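Long-range contacts in frutapin (Artocarpus altilis, PDB 5TQZ), which binds glucose, seen here in its carbohydrate site, and as a jacalin-like lectin probably recognises mannose and glucose units of glycans: residues S59-T64 with G138-A143; G82-F87 with P95-L100; E18-S23 with G132-T137. All coordinates share one frame; numbering follows the deposited sequence.

Overall arrangement
The three contacts, all partly buried, occupy different parts of a jacalin-like beta-prism. Contact 1 joins a loop to the turn and strand that follow Thr137, at the sugar-binding end, and mixes a polar glucose site with a small apolar patch. Contacts 2 and 3 are antiparallel strand pairs in two different sheets, each with one apolar face turned inward. Along the chain, contact 2 is nested within the loops closed by contacts 1 and 3; it touches contact 1 where Val97 N meets Leu141 O. Contact 3 shares a sheet with the later part of contact 1, through Arg136 N and Ala143 O, and differs in its charged face and in reaching neighbouring subunits. Contacts 2 and 3, about 17 Å apart between centres, do not touch.

Contact 1 (S59-T64 with G138-A143); sequences SKLPYT and GDLLDA. With GLC (alpha-D-glucopyranose), chain E.
The hydroxyl of Ser59 reaches across to the backbone of the sugar-binding loop, OG meeting Asp139 O at 2.6 Å. OG lies in the plane of that carbonyl, at a C=O...OG angle of 154°. A chi1 of 179° turns OG away from the serine's own nitrogen, and there it also accepts Leu61 N at 3.1 Å, closing an ST turn. Holding OG as acceptor on one side leaves its proton to serve Asp139. Next to this bond the contact is apolar: Leu61 CD1 packs on Leu140 CD2 at 3.9 Å, the two side chains crossing at about a right angle. The same methyl, Leu140 CD2, approaches Tyr63 OH to 3.5 Å, while Leu61 CB sits over the rim of one face of the tyrosine ring. A water links the segments further out, taking the N-H of Lys60 and leading to Asp139 OD1, although its distance to the carboxylate is too short to be trusted.

On the far side, residues 138-142, a loop running into strand 141-149, grip glucose. Leu140 N donates to O6 of the sugar at 2.8 Å, and that O6 gives its own proton to Asp142 OD1 at 2.7 Å. The other carboxylate oxygen, Asp142 OD2, receives O4 of the sugar at 2.6 Å. Asp139 N adds a weak bond to the ring oxygen O5, and Gly138, with no side chain, lets O6 come close to its CA. Gly16 N is a further donor to the sugar. Residues 138-142 read Gly-Asp-Leu-Leu-Asp, the GXXXD signature of mannose-binding jacalin relatives. Ser59 N is in turn held by Ser40 OG, and Leu90 packs on Asp139 and Leu140. Because Ser59 holds the carbonyl of the 139-140 peptide from behind, the contact probably sets the direction of Leu140 N, which reads O6.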
ATOM      1  N   SER A  59      18.194   5.565 -27.201  1.00 20.83           N
ATOM      2  CA  SER A  59      19.526   5.267 -27.831  1.00 21.49           C
ATOM      3  C   SER A  59      19.583   5.769 -29.263  1.00 23.45           C
ATOM      4  O   SER A  59      18.648   5.489 -30.046  1.00 23.37           O
ATOM      5  CB  SER A  59      19.848   3.736 -27.862  1.00 22.39           C
ATOM      6  OG  SER A  59      21.101   3.485 -28.492  1.00 25.48           O
ATOM      7  N   LYS A  60      20.671   6.484 -29.584  1.00 25.91           N
ATOM      8  CA  LYS A  60      21.047   6.808 -30.988  1.00 30.37           C
ATOM      9  C   LYS A  60      21.535   5.637 -31.902  1.00 31.48           C
ATOM     10  O   LYS A  60      21.618   5.767 -33.125  1.00 36.51           O
ATOM     11  CB  LYS A  60      21.990   8.016 -31.115  1.00 35.70           C
ATOM     12  CG  LYS A  60      23.347   7.937 -30.437  1.00 40.39           C
ATOM     13  CD  LYS A  60      24.133   9.240 -30.698  1.00 42.95           C
ATOM     14  CE  LYS A  60      25.530   9.056 -31.330  1.00 46.26           C
ATOM     15  NZ  LYS A  60      26.561   8.734 -30.290  1.00 49.57           N
ATOM     16  N   LEU A  61      21.849   4.506 -31.322  1.00 29.28           N
ATOM     17  CA  LEU A  61      22.198   3.320 -32.135  1.00 27.94           C
ATOM     18  C   LEU A  61      21.064   2.965 -33.107  1.00 26.82           C
ATOM     19  O   LEU A  61      19.935   3.016 -32.726  1.00 28.12           O
ATOM     20  CB  LEU A  61      22.483   2.067 -31.251  1.00 26.14           C
ATOM     21  CG  LEU A  61      23.602   2.262 -30.197  1.00 27.71           C
ATOM     22  CD1 LEU A  61      23.905   0.892 -29.504  1.00 28.08           C
ATOM     23  CD2 LEU A  61      24.864   2.823 -30.834  1.00 29.94           C
ATOM     24  N   PRO A  62      21.411   2.505 -34.316  1.00 25.69           N
ATOM     25  CA  PRO A  62      20.420   2.102 -35.341  1.00 25.47           C
ATOM     26  C   PRO A  62      19.816   0.681 -35.097  1.00 25.00           C
ATOM     27  O   PRO A  62      20.123  -0.330 -35.840  1.00 28.32           O
ATOM     28  CB  PRO A  62      21.308   2.068 -36.579  1.00 26.71           C
ATOM     29  CG  PRO A  62      22.710   1.705 -36.094  1.00 26.64           C
ATOM     30  CD  PRO A  62      22.718   1.899 -34.627  1.00 26.17           C
ATOM     31  N   TYR A  63      19.000   0.622 -34.051  1.00 22.93           N
ATOM     32  CA  TYR A  63      18.322  -0.639 -33.556  1.00 22.23           C
ATOM     33  C   TYR A  63      16.862  -0.748 -34.167  1.00 22.73           C
ATOM     34  O   TYR A  63      16.401   0.204 -34.626  1.00 22.84           O
ATOM     35  CB  TYR A  63      18.315  -0.601 -32.028  1.00 19.99           C
ATOM     36  CG  TYR A  63      19.609  -1.061 -31.383  1.00 21.74           C
ATOM     37  CD1 TYR A  63      20.807  -1.116 -32.107  1.00 20.65           C
ATOM     38  CD2 TYR A  63      19.662  -1.307 -30.082  1.00 20.41           C
ATOM     39  CE1 TYR A  63      21.998  -1.572 -31.520  1.00 20.84           C
ATOM     40  CE2 TYR A  63      20.805  -1.810 -29.533  1.00 20.27           C
ATOM     41  CZ  TYR A  63      21.900  -1.964 -30.256  1.00 20.80           C
ATOM     42  OH  TYR A  63      23.072  -2.473 -29.596  1.00 25.42           O
ATOM     43  N   THR A  64      16.151  -1.896 -34.048  1.00 21.57           N
ATOM     44  CA  THR A  64      14.806  -2.033 -34.536  1.00 21.99           C
ATOM     45  C   THR A  64      13.877  -1.496 -33.377  1.00 21.73           C
ATOM     46  O   THR A  64      13.983  -1.884 -32.255  1.00 23.05           O
ATOM     47  CB  THR A  64      14.532  -3.523 -34.682  1.00 21.44           C
ATOM     48  OG1 THR A  64      15.429  -3.991 -35.668  1.00 22.73           O
ATOM     49  CG2 THR A  64      13.068  -3.870 -35.001  1.00 21.78           C
ATOM     50  N   GLY A 138      22.825   4.499 -21.053  1.00 18.64           N
ATOM     51  CA  GLY A 138      23.900   5.206 -21.756  1.00 18.64           C
ATOM     52  C   GLY A 138      23.709   5.228 -23.252  1.00 22.13           C
ATOM     53  O   GLY A 138      22.899   5.954 -23.730  1.00 21.41           O
ATOM     54  N   ASP A 139      24.531   4.507 -24.018  1.00 21.08           N
ATOM     55  CA  ASP A 139      24.081   4.147 -25.378  1.00 23.71           C
ATOM     56  C   ASP A 139      23.153   3.065 -25.341  1.00 22.34           C
ATOM     57  O   ASP A 139      22.461   2.819 -26.336  1.00 25.45           O
ATOM     58  CB  ASP A 139      25.270   3.731 -26.216  1.00 28.36           C
ATOM     59  CG  ASP A 139      26.075   4.909 -26.633  1.00 35.90           C
ATOM     60  OD1 ASP A 139      25.412   5.815 -27.223  1.00 38.70           O
ATOM     61  OD2 ASP A 139      27.303   4.954 -26.309  1.00 38.98           O
ATOM     62  N   LEU A 140      23.068   2.377 -24.230  1.00 20.54           N
ATOM     63  CA  LEU A 140      22.248   1.162 -24.059  1.00 19.19           C
ATOM     64  C   LEU A 140      21.482   1.275 -22.743  1.00 16.74           C
ATOM     65  O   LEU A 140      21.765   2.141 -21.863  1.00 17.17           O
ATOM     66  CB  LEU A 140      23.103  -0.174 -23.945  1.00 18.39           C
ATOM     67  CG  LEU A 140      23.752  -0.500 -25.277  1.00 20.14           C
ATOM     68  CD1 LEU A 140      24.786  -1.463 -25.015  1.00 20.21           C
ATOM     69  CD2 LEU A 140      22.877  -1.095 -26.353  1.00 20.13           C
ATOM     70  N   LEU A 141      20.510   0.401 -22.630  1.00 15.97           N
ATOM     71  CA  LEU A 141      19.735   0.175 -21.323  1.00 15.25           C
ATOM     72  C   LEU A 141      20.641  -0.586 -20.411  1.00 15.89           C
ATOM     73  O   LEU A 141      20.687  -1.838 -20.529  1.00 16.99           O
ATOM     74  CB  LEU A 141      18.436  -0.533 -21.523  1.00 14.83           C
ATOM     75  CG  LEU A 141      17.540  -0.636 -20.244  1.00 15.31           C
ATOM     76  CD1 LEU A 141      17.113   0.755 -19.670  1.00 15.42           C
ATOM     77  CD2 LEU A 141      16.326  -1.562 -20.391  1.00 15.23           C
ATOM     78  N   ASP A 142      21.439   0.081 -19.566  1.00 13.63           N
ATOM     79  CA  ASP A 142      22.299  -0.582 -18.667  1.00 13.79           C
ATOM     80  C   ASP A 142      21.556  -1.398 -17.599  1.00 13.27           C
ATOM     81  O   ASP A 142      22.047  -2.540 -17.167  1.00 14.73           O
ATOM     82  CB  ASP A 142      23.233   0.421 -17.946  1.00 14.52           C
ATOM     83  CG  ASP A 142      24.277   0.928 -18.857  1.00 16.71           C
ATOM     84  OD1 ASP A 142      23.871   1.787 -19.622  1.00 18.20           O
ATOM     85  OD2 ASP A 142      25.369   0.380 -18.855  1.00 18.07           O
ATOM     86  N   ALA A 143      20.463  -0.788 -17.064  1.00 12.35           N
ATOM     87  CA  ALA A 143      19.762  -1.384 -15.897  1.00 13.54           C
ATOM     88  C   ALA A 143      18.270  -1.130 -15.978  1.00 13.20           C
ATOM     89  O   ALA A 143      17.913  -0.098 -16.568  1.00 12.84           O
ATOM     90  CB  ALA A 143      20.299  -0.851 -14.581  1.00 15.14           C
TER
HETATM   91  C1  GLC E 201      27.577   4.429 -22.620  1.00 29.55           C
HETATM   92  C2  GLC E 201      28.353   4.669 -21.311  1.00 27.05           C
HETATM   93  C3  GLC E 201      28.539   3.397 -20.446  1.00 25.30           C
HETATM   94  C4  GLC E 201      27.351   2.459 -20.553  1.00 24.26           C
HETATM   95  C5  GLC E 201      27.307   2.035 -21.999  1.00 21.00           C
HETATM   96  C6  GLC E 201      26.052   1.373 -22.447  1.00 18.49           C
HETATM   97  O1  GLC E 201      27.852   5.034 -23.914  1.00 31.17           O
HETATM   98  O2  GLC E 201      29.593   5.369 -21.387  1.00 32.55           O
HETATM   99  O3  GLC E 201      28.677   3.821 -19.093  1.00 26.56           O
HETATM  100  O4  GLC E 201      27.578   1.313 -19.734  1.00 22.05           O
HETATM  101  O5  GLC E 201      27.518   3.069 -22.944  1.00 25.79           O
HETATM  102  O6  GLC E 201      24.893   2.143 -22.064  1.00 18.07           O
HETATM  103  O   HOH W   1      23.107   6.222 -27.877  1.00 37.92           O

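Contact 2 (G82-F87 with P95-L100); sequences GYTAPF and PVVRSL
Three successive torsions near -60° curl the Arg98 side chain back across the neighbouring strand, and Phe87, with CG turned away from its own nitrogen (chi1 174°), brings its ring to meet it. Phe87 CD1 sits over the centre of one guanidinium face, 3.9 Å from Arg98 CZ, with the two planes inclined by 41°. On the way there Arg98 CG passes Ala85 CB at 4.0 Å, and NH1 makes a weak bond to Pro86 O at 3.1 Å. The stronger partners of this group lie beyond the pair: NE donates to Glu36 O, and NH2 forms a salt bridge with Glu115.

The segments are the facing strands of the beta hairpin 77-87/95-104, part of one of the three sheets of the beta-prism. Their pairing is interrupted by a classic bulge, in which Arg98 and Ser99 both face Tyr83. Tyr83 O accepts Arg98 N at 2.8 Å and, weakly, Ser99 N at 3.4 Å; Tyr83 N donates to Ser99 O at 3.2 Å. Nearer the turn the register is regular, with Ala85 N bonded to Val96 O and Val96 N to Ala85 O.

The face bearing Thr84, Val97 and Leu100 looks into the prism. Thr84 lays CG2 against the backbone of Val97, and Leu100 goes on to pack on Ile38, Phe41 and Leu141. Across the sheet, Tyr83 meets Ser99 CB obliquely, and its ring also meets Tyr120. Val96, on this second face, brings its side chain to about 4 Å from the nearest atom of the bound glucose.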
ATOM      1  N   GLY A  82      14.140 -11.090 -18.619  1.00 13.65           N
ATOM      2  CA  GLY A  82      15.229 -10.623 -19.442  1.00 13.98           C
ATOM      3  C   GLY A  82      16.547 -11.191 -19.024  1.00 15.27           C
ATOM      4  O   GLY A  82      16.669 -12.166 -18.322  1.00 15.46           O
ATOM      5  N   TYR A  83      17.512 -10.869 -19.828  1.00 17.67           N
ATOM      6  CA  TYR A  83      18.889 -11.347 -19.584  1.00 16.92           C
ATOM      7  C   TYR A  83      19.796 -10.101 -19.460  1.00 16.49           C
ATOM      8  O   TYR A  83      19.589  -9.104 -20.178  1.00 17.38           O
ATOM      9  CB  TYR A  83      19.351 -12.178 -20.751  1.00 18.30           C
ATOM     10  CG  TYR A  83      18.761 -13.533 -20.746  1.00 19.87           C
ATOM     11  CD1 TYR A  83      17.494 -13.757 -21.215  1.00 19.49           C
ATOM     12  CD2 TYR A  83      19.480 -14.605 -20.240  1.00 22.32           C
ATOM     13  CE1 TYR A  83      16.959 -15.075 -21.176  1.00 21.85           C
ATOM     14  CE2 TYR A  83      18.967 -15.901 -20.211  1.00 23.52           C
ATOM     15  CZ  TYR A  83      17.676 -16.074 -20.634  1.00 24.21           C
ATOM     16  OH  TYR A  83      17.156 -17.307 -20.700  1.00 28.76           O
ATOM     17  N   THR A  84      20.818 -10.198 -18.618  1.00 15.74           N
ATOM     18  CA  THR A  84      21.816  -9.125 -18.442  1.00 15.07           C
ATOM     19  C   THR A  84      23.261  -9.690 -18.630  1.00 15.71           C
ATOM     20  O   THR A  84      23.525 -10.848 -18.253  1.00 16.83           O
ATOM     21  CB  THR A  84      21.694  -8.453 -17.094  1.00 16.23           C
ATOM     22  OG1 THR A  84      21.970  -9.461 -16.068  1.00 17.59           O
ATOM     23  CG2 THR A  84      20.286  -7.784 -16.988  1.00 17.20           C
ATOM     24  N   ALA A  85      24.144  -8.922 -19.296  1.00 14.65           N
ATOM     25  CA  ALA A  85      25.541  -9.339 -19.529  1.00 16.26           C
ATOM     26  C   ALA A  85      26.281  -8.143 -20.173  1.00 16.82           C
ATOM     27  O   ALA A  85      25.595  -7.267 -20.700  1.00 18.78           O
ATOM     28  CB  ALA A  85      25.555 -10.445 -20.446  1.00 15.06           C
ATOM     29  N   PRO A  86      27.633  -8.174 -20.243  1.00 20.90           N
ATOM     30  CA  PRO A  86      28.323  -7.162 -21.010  1.00 21.48           C
ATOM     31  C   PRO A  86      28.018  -7.315 -22.481  1.00 22.61           C
ATOM     32  O   PRO A  86      27.554  -8.427 -22.885  1.00 19.82           O
ATOM     33  CB  PRO A  86      29.814  -7.449 -20.772  1.00 22.42           C
ATOM     34  CG  PRO A  86      29.786  -8.266 -19.524  1.00 23.04           C
ATOM     35  CD  PRO A  86      28.581  -9.039 -19.503  1.00 21.69           C
ATOM     36  N   PHE A  87      28.198  -6.238 -23.197  1.00 24.45           N
ATOM     37  CA  PHE A  87      28.107  -6.298 -24.679  1.00 25.94           C
ATOM     38  C   PHE A  87      29.335  -5.600 -25.238  1.00 33.90           C
ATOM     39  O   PHE A  87      29.402  -4.352 -25.339  1.00 30.05           O
ATOM     40  CB  PHE A  87      26.750  -5.784 -25.170  1.00 27.44           C
ATOM     41  CG  PHE A  87      26.689  -5.695 -26.667  1.00 28.51           C
ATOM     42  CD1 PHE A  87      26.853  -6.852 -27.443  1.00 27.56           C
ATOM     43  CD2 PHE A  87      26.491  -4.482 -27.301  1.00 29.63           C
ATOM     44  CE1 PHE A  87      26.862  -6.793 -28.856  1.00 31.22           C
ATOM     45  CE2 PHE A  87      26.518  -4.402 -28.714  1.00 31.43           C
ATOM     46  CZ  PHE A  87      26.697  -5.547 -29.479  1.00 31.49           C
ATOM     47  N   PRO A  95      27.591  -5.229 -16.978  1.00 20.92           N
ATOM     48  CA  PRO A  95      26.444  -5.764 -17.645  1.00 20.37           C
ATOM     49  C   PRO A  95      25.354  -4.779 -18.031  1.00 17.10           C
ATOM     50  O   PRO A  95      25.266  -3.775 -17.431  1.00 16.99           O
ATOM     51  CB  PRO A  95      25.868  -6.838 -16.651  1.00 21.86           C
ATOM     52  CG  PRO A  95      26.359  -6.389 -15.368  1.00 22.93           C
ATOM     53  CD  PRO A  95      27.596  -5.539 -15.528  1.00 22.65           C
ATOM     54  N   VAL A  96      24.728  -4.966 -19.205  1.00 15.58           N
ATOM     55  CA  VAL A  96      23.585  -4.194 -19.647  1.00 15.98           C
ATOM     56  C   VAL A  96      22.429  -5.091 -19.768  1.00 16.43           C
ATOM     57  O   VAL A  96      22.625  -6.286 -19.631  1.00 17.29           O
ATOM     58  CB  VAL A  96      23.852  -3.518 -20.937  1.00 16.42           C
ATOM     59  CG1 VAL A  96      25.140  -2.652 -20.805  1.00 17.28           C
ATOM     60  CG2 VAL A  96      23.962  -4.474 -22.123  1.00 17.46           C
ATOM     61  N   VAL A  97      21.247  -4.573 -20.148  1.00 14.75           N
ATOM     62  CA  VAL A  97      20.050  -5.471 -20.353  1.00 13.60           C
ATOM     63  C   VAL A  97      20.198  -5.880 -21.787  1.00 14.48           C
ATOM     64  O   VAL A  97      20.144  -4.984 -22.698  1.00 15.82           O
ATOM     65  CB  VAL A  97      18.801  -4.643 -20.048  1.00 13.73           C
ATOM     66  CG1 VAL A  97      17.539  -5.497 -20.363  1.00 15.31           C
ATOM     67  CG2 VAL A  97      18.862  -4.061 -18.620  1.00 13.68           C
ATOM     68  N   ARG A  98      20.482  -7.138 -22.027  1.00 14.07           N
ATOM     69  CA  ARG A  98      20.521  -7.778 -23.329  1.00 16.04           C
ATOM     70  C   ARG A  98      19.182  -8.152 -24.040  1.00 15.96           C
ATOM     71  O   ARG A  98      19.116  -8.157 -25.232  1.00 16.93           O
ATOM     72  CB  ARG A  98      21.383  -9.001 -23.268  1.00 16.69           C
ATOM     73  CG  ARG A  98      22.866  -8.725 -22.909  1.00 16.44           C
ATOM     74  CD  ARG A  98      23.650  -7.801 -23.747  1.00 15.54           C
ATOM     75  NE  ARG A  98      23.763  -8.345 -25.089  1.00 17.86           N
ATOM     76  CZ  ARG A  98      24.585  -9.321 -25.501  1.00 19.67           C
ATOM     77  NH1 ARG A  98      25.489  -9.907 -24.733  1.00 21.41           N
ATOM     78  NH2 ARG A  98      24.413  -9.779 -26.723  1.00 19.25           N
ATOM     79  N   SER A  99      18.220  -8.491 -23.209  1.00 15.52           N
ATOM     80  CA  SER A  99      16.925  -8.937 -23.636  1.00 16.60           C
ATOM     81  C   SER A  99      15.913  -8.485 -22.644  1.00 15.77           C
ATOM     82  O   SER A  99      16.189  -8.442 -21.441  1.00 15.63           O
ATOM     83  CB  SER A  99      16.945 -10.499 -23.657  1.00 16.68           C
ATOM     84  OG  SER A  99      15.794 -10.906 -24.432  1.00 17.67           O
ATOM     85  N   LEU A 100      14.712  -8.251 -23.120  1.00 15.23           N
ATOM     86  CA  LEU A 100      13.502  -8.132 -22.352  1.00 15.26           C
ATOM     87  C   LEU A 100      12.353  -8.937 -22.989  1.00 14.46           C
ATOM     88  O   LEU A 100      12.268  -9.058 -24.221  1.00 17.29           O
ATOM     89  CB  LEU A 100      13.026  -6.630 -22.320  1.00 14.16           C
ATOM     90  CG  LEU A 100      13.849  -5.706 -21.314  1.00 14.91           C
ATOM     91  CD1 LEU A 100      13.487  -4.281 -21.553  1.00 14.28           C
ATOM     92  CD2 LEU A 100      13.756  -6.273 -19.927  1.00 15.90           C
TER

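Contact 3 (E18-S23 with G132-T137); sequences EWDDGS and GFKGRT
Strand 17-20 forms the border, within the chain, of one sheet of the prism, and it is held to strand 127-137 by an antiparallel pairing centred on Trp19 and Gly135. Trp19 N donates to Gly135 O at 3.0 Å, and Gly135 N returns the bond to Trp19 O, also at 3.0 Å. The indole then folds back over the very strand it is bonded to. With chi1 at 62°, CG stands between the backbone nitrogen and carbonyl carbon, and the ring lies flat along the 134-135 peptide, Gly135 N 3.3 Å above the indole plane. Gly135 CA makes a CH-pi contact 3.9 Å from the centroid of the six-membered ring; having no side chain, Gly135 lets the indole lie directly on the backbone. Trp19 NE1 is tied to Thr137 OG1 at 2.9 Å, with the hydroxyl 24° out of the ring plane and an N-H...O angle of 145°.

In the jacalin-like beta-prism the face that carries the Trp19 indole looks inward, where His57 stacks on Trp19 and Phe41 meets Phe133 edge-to-face. Further along, Asp21 N bonds to Phe133 O at 3.0 Å as the strand gives way to an Asx turn, Asp20 OD1 accepting Gly22 N. His147 is a second donor to that oxygen, while the buried carboxylate of Asp21 is held by Tyr45 and His57. Gly22 O, buried without a hydrogen-bond donor, is met by Gly132 CA at 3.2 Å.

The opposite face, with Glu18, Asp20, Lys134 and Arg136, is charged. Arg136 spreads one guanidinium face over Glu18 N. Lys134 slants across the Asp20 side chain, NZ 4.1 Å from OD2 and beyond a salt bridge. Gly15 O fixes Arg136 NE, Gly16 O its NH2, and Glu126 of a neighbouring subunit pairs with Lys134 NZ, while beyond the strand Ser23 O accepts from Asn48 of another neighbouring subunit.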
ATOM      1  N   GLU A  18      21.651   7.174 -14.454  1.00 16.35           N
ATOM      2  CA  GLU A  18      20.312   6.792 -13.793  1.00 14.81           C
ATOM      3  C   GLU A  18      19.132   7.692 -14.224  1.00 14.52           C
ATOM      4  O   GLU A  18      19.245   8.932 -14.543  1.00 17.07           O
ATOM      5  CB  GLU A  18      20.484   6.806 -12.264  1.00 15.76           C
ATOM      6  CG  GLU A  18      20.403   8.210 -11.635  1.00 18.16           C
ATOM      7  CD  GLU A  18      20.967   8.371 -10.233  1.00 24.38           C
ATOM      8  OE1 GLU A  18      20.466   7.525  -9.519  1.00 37.78           O
ATOM      9  OE2 GLU A  18      21.596   9.312  -9.714  1.00 21.16           O
ATOM     10  N   TRP A  19      17.956   7.069 -14.155  1.00 14.63           N
ATOM     11  CA  TRP A  19      16.669   7.670 -14.341  1.00 13.51           C
ATOM     12  C   TRP A  19      15.606   6.907 -13.608  1.00 12.66           C
ATOM     13  O   TRP A  19      15.737   5.700 -13.195  1.00 13.11           O
ATOM     14  CB  TRP A  19      16.358   7.818 -15.799  1.00 12.70           C
ATOM     15  CG  TRP A  19      16.301   6.509 -16.518  1.00 13.61           C
ATOM     16  CD1 TRP A  19      17.320   5.956 -17.333  1.00 14.42           C
ATOM     17  CD2 TRP A  19      15.189   5.610 -16.664  1.00 13.11           C
ATOM     18  NE1 TRP A  19      16.939   4.837 -17.812  1.00 15.59           N
ATOM     19  CE2 TRP A  19      15.694   4.496 -17.389  1.00 14.28           C
ATOM     20  CE3 TRP A  19      13.883   5.512 -16.164  1.00 13.96           C
ATOM     21  CZ2 TRP A  19      14.859   3.460 -17.806  1.00 14.02           C
ATOM     22  CZ3 TRP A  19      13.166   4.354 -16.471  1.00 13.35           C
ATOM     23  CH2 TRP A  19      13.663   3.356 -17.264  1.00 15.16           C
ATOM     24  N   ASP A  20      14.438   7.611 -13.318  1.00 12.84           N
ATOM     25  CA  ASP A  20      13.372   6.971 -12.567  1.00 13.44           C
ATOM     26  C   ASP A  20      12.158   7.721 -13.059  1.00 13.23           C
ATOM     27  O   ASP A  20      12.062   8.938 -12.782  1.00 15.14           O
ATOM     28  CB  ASP A  20      13.525   7.183 -11.031  1.00 12.94           C
ATOM     29  CG  ASP A  20      12.511   6.380 -10.260  1.00 14.22           C
ATOM     30  OD1 ASP A  20      11.577   5.818 -10.778  1.00 12.17           O
ATOM     31  OD2 ASP A  20      12.748   6.208  -8.989  1.00 16.85           O
ATOM     32  N   ASP A  21      11.260   7.051 -13.778  1.00 13.48           N
ATOM     33  CA  ASP A  21      10.078   7.694 -14.251  1.00 13.24           C
ATOM     34  C   ASP A  21       9.072   7.924 -13.111  1.00 12.89           C
ATOM     35  O   ASP A  21       8.061   8.704 -13.209  1.00 13.68           O
ATOM     36  CB  ASP A  21       9.342   6.835 -15.271  1.00 12.66           C
ATOM     37  CG  ASP A  21      10.123   6.653 -16.582  1.00 13.46           C
ATOM     38  OD1 ASP A  21      11.059   7.463 -16.850  1.00 12.95           O
ATOM     39  OD2 ASP A  21       9.641   5.800 -17.436  1.00 15.74           O
ATOM     40  N   GLY A  22       9.366   7.329 -12.023  1.00 11.56           N
ATOM     41  CA  GLY A  22       8.360   7.336 -10.932  1.00 12.63           C
ATOM     42  C   GLY A  22       7.151   6.452 -11.152  1.00 13.15           C
ATOM     43  O   GLY A  22       7.217   5.447 -11.865  1.00 15.01           O
ATOM     44  N   SER A  23       6.074   6.712 -10.375  1.00 12.26           N
ATOM     45  CA  SER A  23       4.890   5.951 -10.363  1.00 12.22           C
ATOM     46  C   SER A  23       3.694   6.708 -10.791  1.00 11.87           C
ATOM     47  O   SER A  23       3.588   7.967 -10.769  1.00 12.04           O
ATOM     48  CB  SER A  23       4.643   5.254  -9.085  1.00 13.66           C
ATOM     49  OG  SER A  23       5.797   4.338  -8.817  1.00 17.17           O
ATOM     50  N   GLY A 132       5.405   1.739 -12.753  1.00 11.81           N
ATOM     51  CA  GLY A 132       6.437   2.608 -13.166  1.00 10.88           C
ATOM     52  C   GLY A 132       7.758   1.829 -13.389  1.00 11.60           C
ATOM     53  O   GLY A 132       7.879   0.736 -12.784  1.00 13.24           O
ATOM     54  N   PHE A 133       8.623   2.470 -14.167  1.00 11.68           N
ATOM     55  CA  PHE A 133       9.954   1.906 -14.432  1.00 13.19           C
ATOM     56  C   PHE A 133      11.020   2.903 -13.983  1.00 12.96           C
ATOM     57  O   PHE A 133      10.771   4.086 -13.905  1.00 14.27           O
ATOM     58  CB  PHE A 133      10.030   1.596 -15.886  1.00 12.68           C
ATOM     59  CG  PHE A 133       9.298   0.407 -16.285  1.00 13.16           C
ATOM     60  CD1 PHE A 133       9.799  -0.917 -16.092  1.00 13.25           C
ATOM     61  CD2 PHE A 133       8.067   0.588 -16.931  1.00 12.37           C
ATOM     62  CE1 PHE A 133       9.022  -1.948 -16.629  1.00 14.85           C
ATOM     63  CE2 PHE A 133       7.283  -0.473 -17.371  1.00 14.20           C
ATOM     64  CZ  PHE A 133       7.763  -1.795 -17.200  1.00 14.71           C
ATOM     65  N   LYS A 134      12.120   2.296 -13.530  1.00 12.39           N
ATOM     66  CA  LYS A 134      13.377   3.049 -13.418  1.00 13.48           C
ATOM     67  C   LYS A 134      14.487   2.290 -14.070  1.00 13.97           C
ATOM     68  O   LYS A 134      14.361   1.080 -14.262  1.00 14.49           O
ATOM     69  CB  LYS A 134      13.637   3.324 -11.927  1.00 16.04           C
ATOM     70  CG  LYS A 134      13.831   2.107 -11.115  1.00 17.29           C
ATOM     71  CD  LYS A 134      13.957   2.345  -9.617  1.00 19.93           C
ATOM     72  CE  LYS A 134      15.176   3.122  -9.273  1.00 21.27           C
ATOM     73  NZ  LYS A 134      15.446   3.379  -7.855  1.00 25.90           N
ATOM     74  N   GLY A 135      15.596   2.935 -14.268  1.00 13.49           N
ATOM     75  CA  GLY A 135      16.765   2.231 -14.883  1.00 13.29           C
ATOM     76  C   GLY A 135      17.987   3.034 -14.984  1.00 14.17           C
ATOM     77  O   GLY A 135      18.163   4.035 -14.324  1.00 12.94           O
ATOM     78  N   ARG A 136      18.784   2.614 -15.941  1.00 14.47           N
ATOM     79  CA  ARG A 136      20.005   3.425 -16.260  1.00 13.54           C
ATOM     80  C   ARG A 136      20.232   3.254 -17.702  1.00 14.63           C
ATOM     81  O   ARG A 136      20.162   2.076 -18.195  1.00 14.88           O
ATOM     82  CB  ARG A 136      21.271   2.849 -15.486  1.00 13.63           C
ATOM     83  CG  ARG A 136      21.188   2.867 -13.871  1.00 13.44           C
ATOM     84  CD  ARG A 136      22.537   2.337 -13.244  1.00 14.30           C
ATOM     85  NE  ARG A 136      23.630   3.214 -13.608  1.00 14.06           N
ATOM     86  CZ  ARG A 136      23.901   4.339 -12.927  1.00 15.28           C
ATOM     87  NH1 ARG A 136      23.218   4.748 -11.803  1.00 15.61           N
ATOM     88  NH2 ARG A 136      24.766   5.204 -13.371  1.00 16.36           N
ATOM     89  N   THR A 137      20.617   4.344 -18.357  1.00 15.09           N
ATOM     90  CA  THR A 137      20.788   4.336 -19.790  1.00 15.99           C
ATOM     91  C   THR A 137      22.043   5.064 -20.168  1.00 16.09           C
ATOM     92  O   THR A 137      22.199   6.229 -19.774  1.00 17.39           O
ATOM     93  CB  THR A 137      19.619   4.917 -20.572  1.00 17.28           C
ATOM     94  OG1 THR A 137      18.405   4.210 -20.213  1.00 16.23           O
ATOM     95  CG2 THR A 137      19.908   4.934 -22.105  1.00 17.93           C
TER